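Local coordinates for rhodopsin (Rubrobacter xylanophilus, PDB 6KFQ), which binds retinal as its light-absorbing chromophore and acts as a highly thermostable, light-driven proton pump in the membrane, at residues Pro158-Ile163 and Arg220-Asp225; Arg165-Leu170 and Gly213-Ser218. All blocks are in the same frame, centred on the assembly; numbering follows the deposited sequence.

Contact 1 of 2, residues Pro158-Ile163 and Arg220-Asp225; sequences PAVAQI and RQALSD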
loop_
_atom_site.group_PDB
_atom_site.type_symbol
_atom_site.label_atom_id
_atom_site.label_comp_id
_atom_site.label_asym_id
_atom_site.label_seq_id
_atom_site.Cartn_x
_atom_site.Cartn_y
_atom_site.Cartn_z
ATOM N N PRO A 158 2.334 2.950 -25.353
ATOM C CA PRO A 158 3.508 2.191 -24.888
ATOM C C PRO A 158 4.098 2.700 -23.580
ATOM O O PRO A 158 4.511 1.887 -22.744
ATOM C CB PRO A 158 4.487 2.343 -26.061
ATOM C CG PRO A 158 3.608 2.470 -27.246
ATOM C CD PRO A 158 2.435 3.284 -26.785
ATOM N N ALA A 159 4.118 4.017 -23.360
ATOM C CA ALA A 159 4.698 4.537 -22.122
ATOM C C ALA A 159 3.817 4.226 -20.922
ATOM O O ALA A 159 4.324 3.922 -19.836
ATOM C CB ALA A 159 4.919 6.042 -22.221
ATOM N N VAL A 160 2.502 4.345 -21.088
ATOM C CA VAL A 160 1.584 3.987 -20.009
ATOM C C VAL A 160 1.685 2.498 -19.696
ATOM O O VAL A 160 1.766 2.094 -18.531
ATOM C CB VAL A 160 0.145 4.391 -20.381
ATOM C CG1 VAL A 160 -0.841 3.836 -19.365
ATOM C CG2 VAL A 160 0.051 5.915 -20.466
ATOM N N ALA A 161 1.663 1.659 -20.732
ATOM C CA ALA A 161 1.789 0.220 -20.518
ATOM C C ALA A 161 3.080 -0.112 -19.780
ATOM O O ALA A 161 3.105 -1.000 -18.920
ATOM C CB ALA A 161 1.726 -0.515 -21.861
ATOM N N GLN A 162 4.158 0.615 -20.079
ATOM C CA GLN A 162 5.456 0.307 -19.482
ATOM C C GLN A 162 5.494 0.674 -18.002
ATOM O O GLN A 162 5.983 -0.105 -17.171
ATOM C CB GLN A 162 6.568 1.025 -20.255
ATOM C CG GLN A 162 7.956 0.803 -19.675
ATOM C CD GLN A 162 9.027 1.576 -20.422
ATOM O OE1 GLN A 162 8.833 1.986 -21.568
ATOM N NE2 GLN A 162 10.165 1.780 -19.774
ATOM N N ILE A 163 4.987 1.856 -17.638
ATOM C CA ILE A 163 5.012 2.230 -16.230
ATOM C C ILE A 163 4.011 1.395 -15.445
ATOM O O ILE A 163 4.270 1.001 -14.301
ATOM C CB ILE A 163 4.764 3.739 -16.040
ATOM C CG1 ILE A 163 4.900 4.100 -14.550
ATOM C CG2 ILE A 163 3.385 4.128 -16.534
ATOM C CD1 ILE A 163 6.249 3.717 -13.940
ATOM N N ARG A 220 6.654 11.149 -16.775
ATOM C CA ARG A 220 5.927 12.294 -17.313
ATOM C C ARG A 220 5.354 12.014 -18.694
ATOM O O ARG A 220 4.277 12.519 -19.025
ATOM C CB ARG A 220 6.843 13.521 -17.360
ATOM C CG ARG A 220 7.441 13.882 -16.007
ATOM C CD ARG A 220 8.292 15.149 -16.097
ATOM N NE ARG A 220 7.537 16.234 -16.716
ATOM C CZ ARG A 220 6.622 16.963 -16.086
ATOM N NH1 ARG A 220 6.351 16.740 -14.808
ATOM N NH2 ARG A 220 5.978 17.924 -16.737
ATOM N N GLN A 221 6.053 11.224 -19.512
ATOM C CA GLN A 221 5.524 10.877 -20.828
ATOM C C GLN A 221 4.228 10.096 -20.698
ATOM O O GLN A 221 3.238 10.388 -21.378
ATOM C CB GLN A 221 6.548 10.065 -21.615
ATOM C CG GLN A 221 6.000 9.486 -22.911
ATOM C CD GLN A 221 6.913 8.436 -23.506
ATOM O OE1 GLN A 221 7.916 8.056 -22.899
ATOM N NE2 GLN A 221 6.568 7.954 -24.696
ATOM N N ALA A 222 4.222 9.088 -19.825
ATOM C CA ALA A 222 3.015 8.300 -19.595
ATOM C C ALA A 222 1.885 9.176 -19.070
ATOM O O ALA A 222 0.752 9.112 -19.558
ATOM C CB ALA A 222 3.324 7.168 -18.620
ATOM N N LEU A 223 2.183 10.008 -18.072
ATOM C CA LEU A 223 1.178 10.915 -17.529
ATOM C C LEU A 223 0.606 11.809 -18.625
ATOM O O LEU A 223 -0.614 11.878 -18.812
ATOM C CB LEU A 223 1.787 11.746 -16.395
ATOM C CG LEU A 223 2.234 10.873 -15.213
ATOM C CD1 LEU A 223 2.766 11.714 -14.070
ATOM C CD2 LEU A 223 1.099 9.970 -14.750
ATOM N N SER A 224 1.479 12.454 -19.400
ATOM C CA SER A 224 1.001 13.337 -20.458
ATOM C C SER A 224 0.188 12.568 -21.490
ATOM O O SER A 224 -0.791 13.094 -22.028
ATOM C CB SER A 224 2.174 14.060 -21.122
ATOM O OG SER A 224 3.023 13.155 -21.801
ATOM N N ASP A 225 0.574 11.318 -21.775
ATOM C CA ASP A 225 -0.236 10.458 -22.635
ATOM C C ASP A 225 -1.662 10.358 -22.110
ATOM O O ASP A 225 -2.632 10.488 -22.866
ATOM C CB ASP A 225 0.391 9.063 -22.731
ATOM C CG ASP A 225 1.521 8.988 -23.742
ATOM O OD1 ASP A 225 1.758 9.983 -24.457
ATOM O OD2 ASP A 225 2.168 7.921 -23.826
#

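Contact 2 of 2, residues Arg165-Leu170 and Gly213-Ser218; sequences RTLAVL and GLLLLS. With MPG ([(Z)-octadec-9-enyl] (2R)-2,3-bis(oxidanyl)propanoate), chain J.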
loop_
_atom_site.group_PDB
_atom_site.type_symbol
_atom_site.label_atom_id
_atom_site.label_comp_id
_atom_site.label_asym_id
_atom_site.label_seq_id
_atom_site.Cartn_x
_atom_site.Cartn_y
_atom_site.Cartn_z
ATOM N N ARG A 165 3.252 -1.738 -16.016
ATOM C CA ARG A 165 3.868 -3.040 -15.790
ATOM C C ARG A 165 4.936 -2.958 -14.710
ATOM O O ARG A 165 5.034 -3.848 -13.856
ATOM C CB ARG A 165 4.443 -3.568 -17.102
ATOM C CG ARG A 165 3.357 -4.040 -18.056
ATOM C CD ARG A 165 3.850 -4.127 -19.486
ATOM N NE ARG A 165 2.745 -4.379 -20.407
ATOM C CZ ARG A 165 2.789 -4.135 -21.712
ATOM N NH1 ARG A 165 3.886 -3.622 -22.253
ATOM N NH2 ARG A 165 1.734 -4.394 -22.474
ATOM N N THR A 166 5.725 -1.884 -14.717
ATOM C CA THR A 166 6.745 -1.708 -13.691
ATOM C C THR A 166 6.119 -1.586 -12.307
ATOM O O THR A 166 6.548 -2.258 -11.363
ATOM C CB THR A 166 7.597 -0.481 -14.009
ATOM O OG1 THR A 166 8.316 -0.723 -15.219
ATOM C CG2 THR A 166 8.577 -0.212 -12.873
ATOM N N LEU A 167 5.106 -0.726 -12.165
ATOM C CA LEU A 167 4.492 -0.534 -10.856
ATOM C C LEU A 167 3.728 -1.775 -10.413
ATOM O O LEU A 167 3.682 -2.090 -9.217
ATOM C CB LEU A 167 3.566 0.675 -10.888
ATOM C CG LEU A 167 4.256 2.025 -11.102
ATOM C CD1 LEU A 167 3.216 3.123 -11.093
ATOM C CD2 LEU A 167 5.324 2.270 -10.048
ATOM N N ALA A 168 3.094 -2.471 -11.354
ATOM C CA ALA A 168 2.297 -3.633 -10.977
ATOM C C ALA A 168 3.183 -4.777 -10.499
ATOM O O ALA A 168 2.849 -5.456 -9.524
ATOM C CB ALA A 168 1.414 -4.076 -12.150
ATOM N N VAL A 169 4.304 -5.016 -11.181
ATOM C CA VAL A 169 5.242 -6.037 -10.724
ATOM C C VAL A 169 5.837 -5.639 -9.387
ATOM O O VAL A 169 5.942 -6.463 -8.469
ATOM C CB VAL A 169 6.339 -6.278 -11.781
ATOM C CG1 VAL A 169 7.400 -7.200 -11.242
ATOM C CG2 VAL A 169 5.738 -6.874 -13.026
ATOM N N LEU A 170 6.226 -4.368 -9.247
ATOM C CA LEU A 170 6.732 -3.891 -7.964
ATOM C C LEU A 170 5.719 -4.123 -6.852
ATOM O O LEU A 170 6.065 -4.563 -5.749
ATOM C CB LEU A 170 7.066 -2.404 -8.063
ATOM C CG LEU A 170 7.502 -1.765 -6.746
ATOM C CD1 LEU A 170 8.838 -2.342 -6.293
ATOM C CD2 LEU A 170 7.614 -0.253 -6.893
ATOM N N GLY A 213 5.701 5.786 -5.765
ATOM C CA GLY A 213 5.297 7.118 -6.171
ATOM C C GLY A 213 6.352 7.847 -6.978
ATOM O O GLY A 213 6.022 8.596 -7.901
ATOM N N LEU A 214 7.627 7.644 -6.644
ATOM C CA LEU A 214 8.704 8.227 -7.443
ATOM C C LEU A 214 8.657 7.721 -8.877
ATOM O O LEU A 214 8.777 8.504 -9.826
ATOM C CB LEU A 214 10.053 7.898 -6.815
ATOM C CG LEU A 214 10.522 8.819 -5.696
ATOM C CD1 LEU A 214 11.727 8.221 -4.983
ATOM C CD2 LEU A 214 10.866 10.193 -6.280
ATOM N N LEU A 215 8.492 6.407 -9.049
ATOM C CA LEU A 215 8.410 5.827 -10.384
ATOM C C LEU A 215 7.185 6.329 -11.137
ATOM O O LEU A 215 7.273 6.662 -12.324
ATOM C CB LEU A 215 8.393 4.303 -10.286
ATOM C CG LEU A 215 9.688 3.677 -9.776
ATOM C CD1 LEU A 215 9.512 2.183 -9.549
ATOM C CD2 LEU A 215 10.841 3.963 -10.737
ATOM N N LEU A 216 6.037 6.403 -10.460
ATOM C CA LEU A 216 4.814 6.870 -11.109
ATOM C C LEU A 216 4.938 8.330 -11.537
ATOM O O LEU A 216 4.754 8.674 -12.714
ATOM C CB LEU A 216 3.622 6.691 -10.161
ATOM C CG LEU A 216 2.306 7.258 -10.705
ATOM C CD1 LEU A 216 1.944 6.589 -12.016
ATOM C CD2 LEU A 216 1.183 7.098 -9.685
ATOM N N LEU A 217 5.245 9.207 -10.583
ATOM C CA LEU A 217 5.183 10.643 -10.836
ATOM C C LEU A 217 6.351 11.151 -11.669
ATOM O O LEU A 217 6.273 12.264 -12.195
ATOM C CB LEU A 217 5.111 11.403 -9.510
ATOM C CG LEU A 217 3.903 11.005 -8.659
ATOM C CD1 LEU A 217 3.759 11.915 -7.446
ATOM C CD2 LEU A 217 2.632 11.011 -9.495
ATOM N N SER A 218 7.418 10.368 -11.816
ATOM C CA SER A 218 8.499 10.725 -12.727
ATOM C C SER A 218 8.236 10.284 -14.166
ATOM O O SER A 218 8.983 10.690 -15.066
ATOM C CB SER A 218 9.818 10.120 -12.243
ATOM O OG SER A 218 10.111 10.545 -10.924
HETATM C C14 MPG J . 10.789 -3.391 -10.317
HETATM C C15 MPG J . 10.322 -4.819 -10.195
HETATM C C16 MPG J . 10.044 -5.265 -8.779
HETATM C C17 MPG J . 11.227 -5.202 -7.851
HETATM C C18 MPG J . 10.951 -5.737 -6.465
#

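Contact 1 of 2, residues Pro158-Ile163 and Arg220-Asp225
The methyls of Ala-159 and Ala-222 do most of the fitting between Pro-158–Ile-163 and Arg-220–Asp-225, each sitting in a hollow made by the other helix. The methyl of Ala-159 rests on the Gln-221 side-chain amide: CB is 3.4 Å from CD, and CG, OE1 and NE2 lie only slightly farther off. Gln-221 reaches this place by running out extended, with CG anti to the backbone N (chi1 171°). Next to the amide, the hollow is walled by the carboxylate of Asp-225, whose OD2 lies 3.7 Å from Ala-159 CB, and by the methyl of Ala-222. A hydrogen bond with Thr-157 OG1, just ahead of the first segment, engages this same OD2, while its touch on the Ala-159 methyl is packing alone.

This is the cytoplasmic end of the seven-helix microbial rhodopsin fold, where the short helix 220-228 follows the seventh transmembrane helix and lies against the start of the sixth. The axes of segments 158-163 and 220-225 make an angle of 121° and close to 8.0 Å. The CA atoms of Val-160 and Ala-222 come to 4.6 Å, an approach eased by the lone methyl of Ala-222.

In the reverse direction, the Ala-222 methyl enters a pocket of three residues. Its CB meets the carbonyl O of Ala-159 at 3.6 Å, CG2 of Ile-163 at 3.7 Å and CG2 of Val-160 a little farther away. Ile-163 offers only its short branch here; CG1 is anti to the backbone N (chi1 -176°) and carries the longer arm off from helix 220-228. Val-160 also serves as a bump: its CG2 pushes in against the Ala-222 carbonyl O at 3.4 Å, and slides past the CB of Asp-225, the two side chains pointing in opposite directions.

Contact 2 of 2, residues Arg165-Leu170 and Gly213-Ser218
Leu-167 meets Leu-215 and Leu-216 in the antiparallel packing of the sixth and seventh transmembrane helices of the rhodopsin bundle, beside a lipid bound on the sixth; another bound MPG touches Leu-215 of the seventh. The short segments run at 168° to one another with their axes 10.2 Å apart, a spacing bridged by leucines.

The fork of Leu-167 divides its contacts between two neighbours. Its CD2 packs on CB of Leu-215 at 3.7 Å, the two side chains sliding past each other from opposing helices. The other prong, CD1, comes just as close to CB of Leu-216, whose side chain lies across it at about a right angle; CD1 of Leu-216 adds a second touch at 3.8 Å. Helix 70-90 also joins here: Leu-86 and Leu-89 touch Leu-167, and Leu-89 touches Leu-216 as well.

Leu-215 reaches out farther to meet Leu-170, CD1 to CD2 at 4.1 Å, and Thr-166 brushes the same CD1 with its methyl CG2, while its hydroxyl is hydrogen-bonded to the carbonyl of Gln-162 one turn back. The two methyls of Leu-170 part company: CD2 faces the seventh helix, whereas CD1 lies 4.0 Å from C18 of the lipid tail. The tail also runs close over the backbone, C16 being 3.7 Å from CA of Leu-170, and C15 meets CG1 of Val-169.

Across the interface the touching groups are all aliphatic, so cohesion here presumably rests on shape, dispersion and the exclusion of water, with the lipid chain extending the same apolar surface outward.

Overall arrangement
Helix 158-184 serves both contacts: its first turns meet helix 220-228 in contact 1, and the following turns meet helix 194-218 in contact 2. The two partner helices follow each other in the chain, and contact 2 is nested inside the loop closed by contact 1. The centres lie 11 Å apart and the two sites touch: Ile-163 CD1 packs at 3.5 Å from Leu-215 O, while Leu-223 CD1 lies 3.9 Å from Leu-216 O. Contact 2 is the deeper, the Leu-170 side chain lying about 10 Å from the retinal. Lipid touches contact 2 directly; in contact 1, a bound MPG is about 9 Å from the side chain of Ile-163.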